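Local coordinates for 2-CYS peroxiredoxin (Plasmodium yoelii, PDB 2H01), which probably reduces hydrogen peroxide and organic hydroperoxides to water and alcohols as a thiol-specific, thioredoxin-dependent peroxidase, at residues F9-F15 / T98-D102; K32-F38 / N65-C71; L121-V125 / L137-L143. All blocks are in the same frame, centred on the assembly; numbering follows the deposited sequence.

Contact 1. Residues F9-F15 / T98-D102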
# COMPACT_ATOMS: atom_id res chain seq x y z
N PHE A 9 13.13 1.14 -1.11
CA PHE A 9 13.02 1.72 -2.44
C PHE A 9 13.04 3.25 -2.38
O PHE A 9 12.82 3.86 -1.34
CB PHE A 9 11.75 1.22 -3.16
CG PHE A 9 10.46 1.56 -2.45
CD1 PHE A 9 9.99 2.87 -2.41
CD2 PHE A 9 9.71 0.57 -1.81
CE1 PHE A 9 8.82 3.19 -1.74
CE2 PHE A 9 8.53 0.88 -1.14
CZ PHE A 9 8.08 2.20 -1.10
N LYS A 10 13.38 3.83 -3.52
CA LYS A 10 13.34 5.26 -3.73
C LYS A 10 12.62 5.54 -5.04
O LYS A 10 13.18 5.35 -6.10
CB LYS A 10 14.76 5.82 -3.79
CG LYS A 10 14.86 7.25 -3.33
CD LYS A 10 15.81 8.08 -4.15
CE LYS A 10 17.17 7.43 -4.25
NZ LYS A 10 18.14 7.94 -3.25
N ALA A 11 11.38 5.98 -4.97
CA ALA A 11 10.60 6.18 -6.19
C ALA A 11 10.05 7.58 -6.43
O ALA A 11 9.85 8.35 -5.49
CB ALA A 11 9.45 5.18 -6.24
N GLU A 12 9.82 7.90 -7.70
CA GLU A 12 9.24 9.18 -8.08
C GLU A 12 7.80 9.07 -7.61
O GLU A 12 7.27 7.96 -7.51
CB GLU A 12 9.27 9.38 -9.61
CG GLU A 12 10.65 9.60 -10.23
CD GLU A 12 11.38 10.81 -9.66
OE1 GLU A 12 11.80 10.75 -8.49
OE2 GLU A 12 11.55 11.82 -10.39
N ALA A 13 7.16 10.19 -7.32
CA ALA A 13 5.79 10.13 -6.82
C ALA A 13 4.93 11.33 -7.15
O ALA A 13 5.42 12.44 -7.37
CB ALA A 13 5.82 9.94 -5.31
N VAL A 14 3.65 11.06 -7.33
CA VAL A 14 2.63 12.08 -7.37
C VAL A 14 1.86 12.12 -6.09
O VAL A 14 1.24 11.15 -5.69
CB VAL A 14 1.64 11.83 -8.46
CG1 VAL A 14 0.80 13.05 -8.67
CG2 VAL A 14 2.32 11.41 -9.69
N PHE A 15 1.89 13.28 -5.45
CA PHE A 15 1.17 13.43 -4.19
C PHE A 15 -0.30 13.80 -4.38
O PHE A 15 -0.77 13.98 -5.50
CB PHE A 15 1.87 14.50 -3.34
CG PHE A 15 3.30 14.16 -3.01
CD1 PHE A 15 3.61 13.02 -2.26
CD2 PHE A 15 4.34 14.99 -3.42
CE1 PHE A 15 4.94 12.72 -1.93
CE2 PHE A 15 5.67 14.69 -3.09
CZ PHE A 15 5.97 13.56 -2.34
N THR A 98 -0.72 9.50 -1.82
CA THR A 98 0.29 9.38 -2.86
C THR A 98 0.37 8.09 -3.67
O THR A 98 0.10 7.00 -3.17
CB THR A 98 1.72 9.72 -2.30
OG1 THR A 98 2.68 8.77 -2.78
CG2 THR A 98 1.72 9.75 -0.79
N LEU A 99 0.70 8.24 -4.94
CA LEU A 99 0.87 7.12 -5.85
C LEU A 99 2.35 7.12 -6.25
O LEU A 99 2.88 8.16 -6.64
CB LEU A 99 -0.01 7.30 -7.10
CG LEU A 99 -1.54 7.30 -6.90
CD1 LEU A 99 -2.23 7.52 -8.25
CD2 LEU A 99 -1.99 5.98 -6.30
N ILE A 100 2.98 6.16 -6.33
CA ILE A 100 4.39 6.15 -6.72
C ILE A 100 4.60 5.38 -8.02
O ILE A 100 3.78 4.52 -8.38
CB ILE A 100 5.26 5.55 -5.60
CG1 ILE A 100 4.82 4.11 -5.30
CG2 ILE A 100 5.18 6.40 -4.35
CD1 ILE A 100 5.76 3.36 -4.39
N SER A 101 5.69 5.58 -8.53
CA SER A 101 5.92 5.07 -9.87
C SER A 101 7.07 4.09 -9.90
O SER A 101 8.21 4.46 -9.63
CB SER A 101 6.22 6.24 -10.82
OG SER A 101 6.66 5.78 -12.10
N ASP A 102 6.74 2.86 -10.26
CA ASP A 102 7.68 1.75 -10.34
C ASP A 102 8.15 1.47 -11.77
O ASP A 102 7.95 0.39 -12.30
CB ASP A 102 7.07 0.48 -9.73
CG ASP A 102 8.09 -0.63 -9.54
OD1 ASP A 102 9.29 -0.34 -9.47
OD2 ASP A 102 7.77 -1.82 -9.47
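Val14 and Leu99 bond to each other through both of their backbone polar groups: Val14 N reaches Leu99 O at 3.1 Å, and Leu99 N returns to Val14 O at 3.1 Å with a nearly straight N-H...O angle of 170°. Two residues along, Ser101 N adds a bond of 3.0 Å to Glu12 O. Between these, Ala13 faces Ile100 in a non-hydrogen-bonded pair whose CA atoms are 4.2 Å apart, and the methyl Ala13 CB rests 3.7 Å from Ile100 CG2. The other branch of Ile100 runs the opposite way along the neighbouring strand: CG1 sits between the backbone N and the carbonyl carbon (chi1 59°), and its terminal CD1 meets Phe9 CE1 at 4.1 Å, the two side chains crossing at about a right angle. At the far end Phe15 CD1 lies 3.8 Å from Thr98 CB, side chain alongside side chain.

This antiparallel pair joins the N-terminal strand 10-14, itself paired with strand 20-24, to strand 98-101, which lies next to strand 66-72 of the thioredoxin-fold sheet. Helix 76-83 packs on the face bearing Val14 and Leu99, while Ile107 of helix 106-110 touches Phe9 and Ala11. Further out, Glu12 OE2 forms a salt bridge with Lys76 NZ, and Ser101 OG hydrogen-bonds the backbone O of Asp74.

Contact 2. Residues K32-F38 / N65-C71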
# COMPACT_ATOMS: atom_id res chain seq x y z
N LYS A 32 5.31 6.68 10.67
CA LYS A 32 4.04 6.22 10.14
C LYS A 32 4.07 4.71 9.98
O LYS A 32 5.13 4.14 9.78
CB LYS A 32 3.83 6.85 8.77
CG LYS A 32 2.69 7.80 8.70
CD LYS A 32 2.98 9.08 9.44
CE LYS A 32 1.90 10.08 9.16
NZ LYS A 32 0.65 9.64 9.81
N TYR A 33 2.92 4.06 10.01
CA TYR A 33 2.85 2.68 9.55
C TYR A 33 2.60 2.90 8.06
O TYR A 33 2.09 3.95 7.67
CB TYR A 33 1.66 1.94 10.16
CG TYR A 33 1.73 1.73 11.64
CD1 TYR A 33 1.58 2.81 12.52
CD2 TYR A 33 1.92 0.46 12.18
CE1 TYR A 33 1.63 2.63 13.90
CE2 TYR A 33 1.97 0.26 13.55
CZ TYR A 33 1.82 1.35 14.41
OH TYR A 33 1.88 1.16 15.77
N VAL A 34 2.94 1.93 7.22
CA VAL A 34 2.73 2.11 5.78
C VAL A 34 1.89 1.00 5.17
O VAL A 34 2.13 -0.17 5.44
CB VAL A 34 4.07 2.16 5.01
CG1 VAL A 34 3.80 2.35 3.51
CG2 VAL A 34 4.95 3.28 5.55
N LEU A 35 0.90 1.38 4.36
CA LEU A 35 0.09 0.40 3.66
C LEU A 35 0.47 0.57 2.19
O LEU A 35 0.00 1.50 1.52
CB LEU A 35 -1.42 0.64 3.84
CG LEU A 35 -2.43 -0.48 3.47
CD1 LEU A 35 -2.54 -0.68 1.98
CD2 LEU A 35 -2.00 -1.77 4.13
N LEU A 36 1.35 -0.29 1.71
CA LEU A 36 1.80 -0.26 0.33
C LEU A 36 0.95 -1.25 -0.45
O LEU A 36 0.85 -2.42 -0.07
CB LEU A 36 3.27 -0.68 0.23
CG LEU A 36 3.79 -0.85 -1.22
CD1 LEU A 36 3.88 0.52 -1.89
CD2 LEU A 36 5.16 -1.52 -1.22
N TYR A 37 0.33 -0.79 -1.54
CA TYR A 37 -0.50 -1.68 -2.35
C TYR A 37 -0.13 -1.60 -3.82
O TYR A 37 0.32 -0.56 -4.30
CB TYR A 37 -2.00 -1.37 -2.15
CG TYR A 37 -2.48 -0.05 -2.73
CD1 TYR A 37 -2.45 1.12 -1.97
CD2 TYR A 37 -2.99 0.02 -4.02
CE1 TYR A 37 -2.92 2.33 -2.47
CE2 TYR A 37 -3.46 1.23 -4.55
CZ TYR A 37 -3.43 2.38 -3.77
OH TYR A 37 -3.91 3.55 -4.28
N PHE A 38 -0.32 -2.70 -4.53
CA PHE A 38 0.01 -2.77 -5.96
C PHE A 38 -1.19 -3.03 -6.87
O PHE A 38 -2.11 -3.76 -6.53
CB PHE A 38 1.02 -3.88 -6.24
CG PHE A 38 2.38 -3.65 -5.66
CD1 PHE A 38 2.67 -3.99 -4.34
CD2 PHE A 38 3.39 -3.09 -6.44
CE1 PHE A 38 3.94 -3.77 -3.80
CE2 PHE A 38 4.67 -2.86 -5.91
CZ PHE A 38 4.95 -3.21 -4.58
N ASN A 65 -2.68 6.51 12.04
CA ASN A 65 -1.32 6.89 11.70
C ASN A 65 -0.70 5.99 10.62
O ASN A 65 0.45 5.56 10.73
CB ASN A 65 -0.46 6.89 12.97
CG ASN A 65 0.78 7.76 12.84
OD1 ASN A 65 0.82 8.67 12.02
ND2 ASN A 65 1.79 7.48 13.66
N VAL A 66 -1.48 5.74 9.57
CA VAL A 66 -1.05 4.91 8.44
C VAL A 66 -0.94 5.73 7.16
O VAL A 66 -1.87 6.46 6.80
CB VAL A 66 -2.04 3.77 8.17
CG1 VAL A 66 -1.62 3.02 6.91
CG2 VAL A 66 -2.08 2.83 9.36
N GLU A 67 0.19 5.58 6.49
CA GLU A 67 0.47 6.27 5.23
C GLU A 67 0.16 5.35 4.05
O GLU A 67 0.71 4.26 3.95
CB GLU A 67 1.95 6.67 5.20
CG GLU A 67 2.38 7.49 3.98
CD GLU A 67 1.86 8.91 4.01
OE1 GLU A 67 1.67 9.47 5.12
OE2 GLU A 67 1.65 9.48 2.92
N LEU A 68 -0.73 5.80 3.17
CA LEU A 68 -1.11 5.01 2.00
C LEU A 68 -0.20 5.26 0.81
O LEU A 68 0.07 6.41 0.48
CB LEU A 68 -2.54 5.33 1.56
CG LEU A 68 -3.73 4.70 2.28
CD1 LEU A 68 -5.01 5.13 1.57
CD2 LEU A 68 -3.58 3.19 2.26
N LEU A 69 0.27 4.18 0.18
CA LEU A 69 1.12 4.29 -1.00
C LEU A 69 0.63 3.31 -2.07
O LEU A 69 0.64 2.10 -1.87
CB LEU A 69 2.59 3.98 -0.63
CG LEU A 69 3.27 4.97 0.34
CD1 LEU A 69 4.70 4.54 0.59
CD2 LEU A 69 3.25 6.38 -0.23
N GLY A 70 0.17 3.87 -3.18
CA GLY A 70 -0.31 3.06 -4.30
C GLY A 70 0.78 2.92 -5.34
O GLY A 70 1.36 3.90 -5.78
N CYS A 71 1.05 1.69 -5.77
CA CYS A 71 2.11 1.48 -6.73
C CYS A 71 1.73 0.65 -7.97
O CYS A 71 1.08 -0.39 -7.86
CB CYS A 71 3.28 0.81 -6.01
SG CYS A 71 4.74 0.42 -7.01
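Tyr33 starts a regular run of backbone bonds between two parallel strands whose segment axes lie 23° from parallel. Tyr33 N donates to Asn65 O, and Tyr33 O then receives Glu67 N at 2.8 Å. The pattern repeats through Leu35, which bonds Glu67 O and Leu69 N, and Tyr37, which bonds Leu69 O and Cys71 N, making six bonds in all.

Aromatic contacts gather at the C-terminal end. With CG lodged between the backbone N and the carbonyl carbon (chi1 69°), the Tyr37 ring swings across to the next strand and lies over Gly70, whose CA is 3.4 Å from the ring centroid in a CH-pi contact. The absence of a side chain there lets the ring come down onto the backbone. On the other side of the sheet Cys71 SG approaches the Phe38 ring obliquely, 3.5 Å from CE2, as a sulfur-aromatic contact.

Aliphatic packing fills the middle. Leu35 and Leu68 lie side by side, Leu35 CB meeting Leu68 CD2 at 3.7 Å, on the face that helices 147-163 and 49-56 cover; Val34 CG1 meets Leu69 CD1 at 3.8 Å on the reverse face, beside Phe28.

Polar side chains work at the N-terminal end. Bends at chi2 (71°) and again at chi4 turn the Lys32 chain toward Asn65, which it crosses at about a right angle, and bring NZ to Asn65 OD1, modelled so close that the exact length is doubtful. Asn65 also has positive phi as the C-prime residue of a Schellman motif, ending helix 58-63 just before the strand begins. Strand, helices and strand thus form a beta-alpha-beta crossover in the central sheet of the thioredoxin fold.

Contact 3. Residues L121-V125 / L137-L143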
# COMPACT_ATOMS: atom_id res chain seq x y z
N LEU A 121 1.12 -7.58 -9.66
CA LEU A 121 -0.09 -8.29 -9.27
C LEU A 121 -0.69 -7.49 -8.11
O LEU A 121 0.04 -6.80 -7.38
CB LEU A 121 0.26 -9.70 -8.79
CG LEU A 121 0.85 -10.64 -9.85
CD1 LEU A 121 1.61 -11.74 -9.16
CD2 LEU A 121 -0.27 -11.22 -10.73
N ARG A 122 -2.00 -7.58 -7.94
CA ARG A 122 -2.68 -6.89 -6.84
C ARG A 122 -2.19 -7.41 -5.49
O ARG A 122 -2.15 -8.62 -5.26
CB ARG A 122 -4.19 -7.10 -6.96
CG ARG A 122 -4.86 -6.27 -8.07
CD ARG A 122 -6.34 -6.61 -8.17
NE ARG A 122 -7.05 -5.73 -9.10
CZ ARG A 122 -6.92 -5.75 -10.42
NH1 ARG A 122 -6.11 -6.62 -11.00
NH2 ARG A 122 -7.61 -4.90 -11.17
N ALA A 123 -1.80 -6.51 -4.59
CA ALA A 123 -1.31 -6.90 -3.27
C ALA A 123 -1.38 -5.79 -2.22
O ALA A 123 -1.17 -4.61 -2.54
CB ALA A 123 0.13 -7.41 -3.39
N PHE A 124 -1.68 -6.17 -0.98
CA PHE A 124 -1.71 -5.20 0.12
C PHE A 124 -0.60 -5.61 1.07
O PHE A 124 -0.56 -6.74 1.55
CB PHE A 124 -3.06 -5.21 0.88
CG PHE A 124 -4.24 -4.76 0.05
CD1 PHE A 124 -4.24 -3.52 -0.58
CD2 PHE A 124 -5.34 -5.60 -0.12
CE1 PHE A 124 -5.33 -3.12 -1.38
CE2 PHE A 124 -6.43 -5.20 -0.91
CZ PHE A 124 -6.42 -3.96 -1.54
N VAL A 125 0.33 -4.69 1.33
CA VAL A 125 1.45 -4.97 2.21
C VAL A 125 1.50 -3.97 3.36
O VAL A 125 1.69 -2.77 3.14
CB VAL A 125 2.77 -4.90 1.43
CG1 VAL A 125 3.94 -5.37 2.30
CG2 VAL A 125 2.66 -5.75 0.17
N LEU A 137 -1.35 -9.43 1.62
CA LEU A 137 -2.66 -9.89 1.17
C LEU A 137 -2.68 -9.94 -0.35
O LEU A 137 -2.34 -8.97 -1.01
CB LEU A 137 -3.75 -8.95 1.69
CG LEU A 137 -4.60 -9.39 2.89
CD1 LEU A 137 -3.75 -9.95 4.00
CD2 LEU A 137 -5.40 -8.19 3.39
N VAL A 138 -3.07 -11.08 -0.91
CA VAL A 138 -3.10 -11.25 -2.35
C VAL A 138 -4.36 -11.92 -2.87
O VAL A 138 -5.24 -12.32 -2.11
CB VAL A 138 -1.92 -12.10 -2.84
CG1 VAL A 138 -0.64 -11.27 -2.85
CG2 VAL A 138 -1.78 -13.32 -1.94
N ASN A 139 -4.42 -12.04 -4.20
CA ASN A 139 -5.54 -12.68 -4.88
C ASN A 139 -6.93 -12.25 -4.40
O ASN A 139 -7.23 -11.06 -4.35
CB ASN A 139 -5.36 -14.20 -4.81
CG ASN A 139 -4.16 -14.66 -5.62
OD1 ASN A 139 -4.08 -14.39 -6.82
ND2 ASN A 139 -3.21 -15.33 -4.96
N ASN A 140 -7.76 -13.20 -4.02
CA ASN A 140 -9.10 -12.84 -3.60
C ASN A 140 -9.23 -12.06 -2.30
O ASN A 140 -10.33 -11.68 -1.91
CB ASN A 140 -10.00 -14.08 -3.62
CG ASN A 140 -10.48 -14.42 -5.03
OD1 ASN A 140 -10.74 -15.57 -5.37
ND2 ASN A 140 -10.59 -13.38 -5.87
N LEU A 141 -8.10 -11.81 -1.64
CA LEU A 141 -8.11 -11.01 -0.42
C LEU A 141 -7.54 -9.63 -0.76
O LEU A 141 -7.55 -8.73 0.07
CB LEU A 141 -7.30 -11.68 0.69
CG LEU A 141 -8.03 -12.76 1.51
CD1 LEU A 141 -7.10 -13.28 2.63
CD2 LEU A 141 -9.31 -12.17 2.12
N ALA A 142 -7.05 -9.48 -1.99
CA ALA A 142 -6.49 -8.21 -2.44
C ALA A 142 -7.49 -7.47 -3.32
O ALA A 142 -7.25 -7.24 -4.50
CB ALA A 142 -5.20 -8.44 -3.22
N LEU A 143 -8.62 -7.08 -2.72
CA LEU A 143 -9.66 -6.38 -3.45
C LEU A 143 -10.07 -5.08 -2.76
O LEU A 143 -9.84 -4.90 -1.56
CB LEU A 143 -10.89 -7.28 -3.58
CG LEU A 143 -10.68 -8.62 -4.29
CD1 LEU A 143 -11.98 -9.44 -4.26
CD2 LEU A 143 -10.25 -8.37 -5.74
O HOH W 1 -3.14 -10.81 -6.42
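Leu137 O is held by Phe124 N in a hydrogen bond of 2.9 Å (N-H...O angle 162°) and is also touched by Ala123 CA, a CA-H...O contact of 3.2 Å. The same pair closes through Leu137 N, which donates to Phe124 O at 2.8 Å. Past this pair the backbones separate, and a water bridges them, donating to Arg122 O at 2.7 Å and accepting from Asn139 N at 2.8 Å.

These residues belong to the antiparallel hairpin of strands 119-127 and 133-138, the second leaving the sheet through a short 3-10 turn at 140-141. The Phe124 ring packs into that turn. With CG beside the backbone N and anti to the carbonyl carbon (chi1 -65°), the ring is carried toward residues 141-143, where CE2 comes within 3.4 Å of Ala142 CA and Leu141 O lies in the ring plane at the edge. Ile150 of helix 147-163 also touches Phe124. Ala142 CB in turn lies 3.7 Å from Arg122 O and also close to Arg122 CB. From there Arg122 runs extended from CG to NE toward Glu50, a long, weak ion pair, with its side chain about 8 Å from that of Cys47, the predicted peroxidatic cysteine.

From the N terminus, strand 10-14 opens contact 1, which closes only when the chain returns at 98-101. Contact 2 is nested inside that long loop: strand 33-38 leaves, two helices follow, and strand 66-72 comes back alongside it. Contact 3 follows in series after both as a short hairpin, 119-127 with 133-138. All three lie in one sheet. Contacts 1 and 2 join where Gly70 N and O probably bond Thr98 O and Ile100 N; contacts 2 and 3 join where Leu36 and Phe38 probably bond Val125 and Ala123. Contacts 1 and 3, with centres about 19 Å apart, do not touch and lie on opposite sides of the chain's centre, with contact 2 linking them.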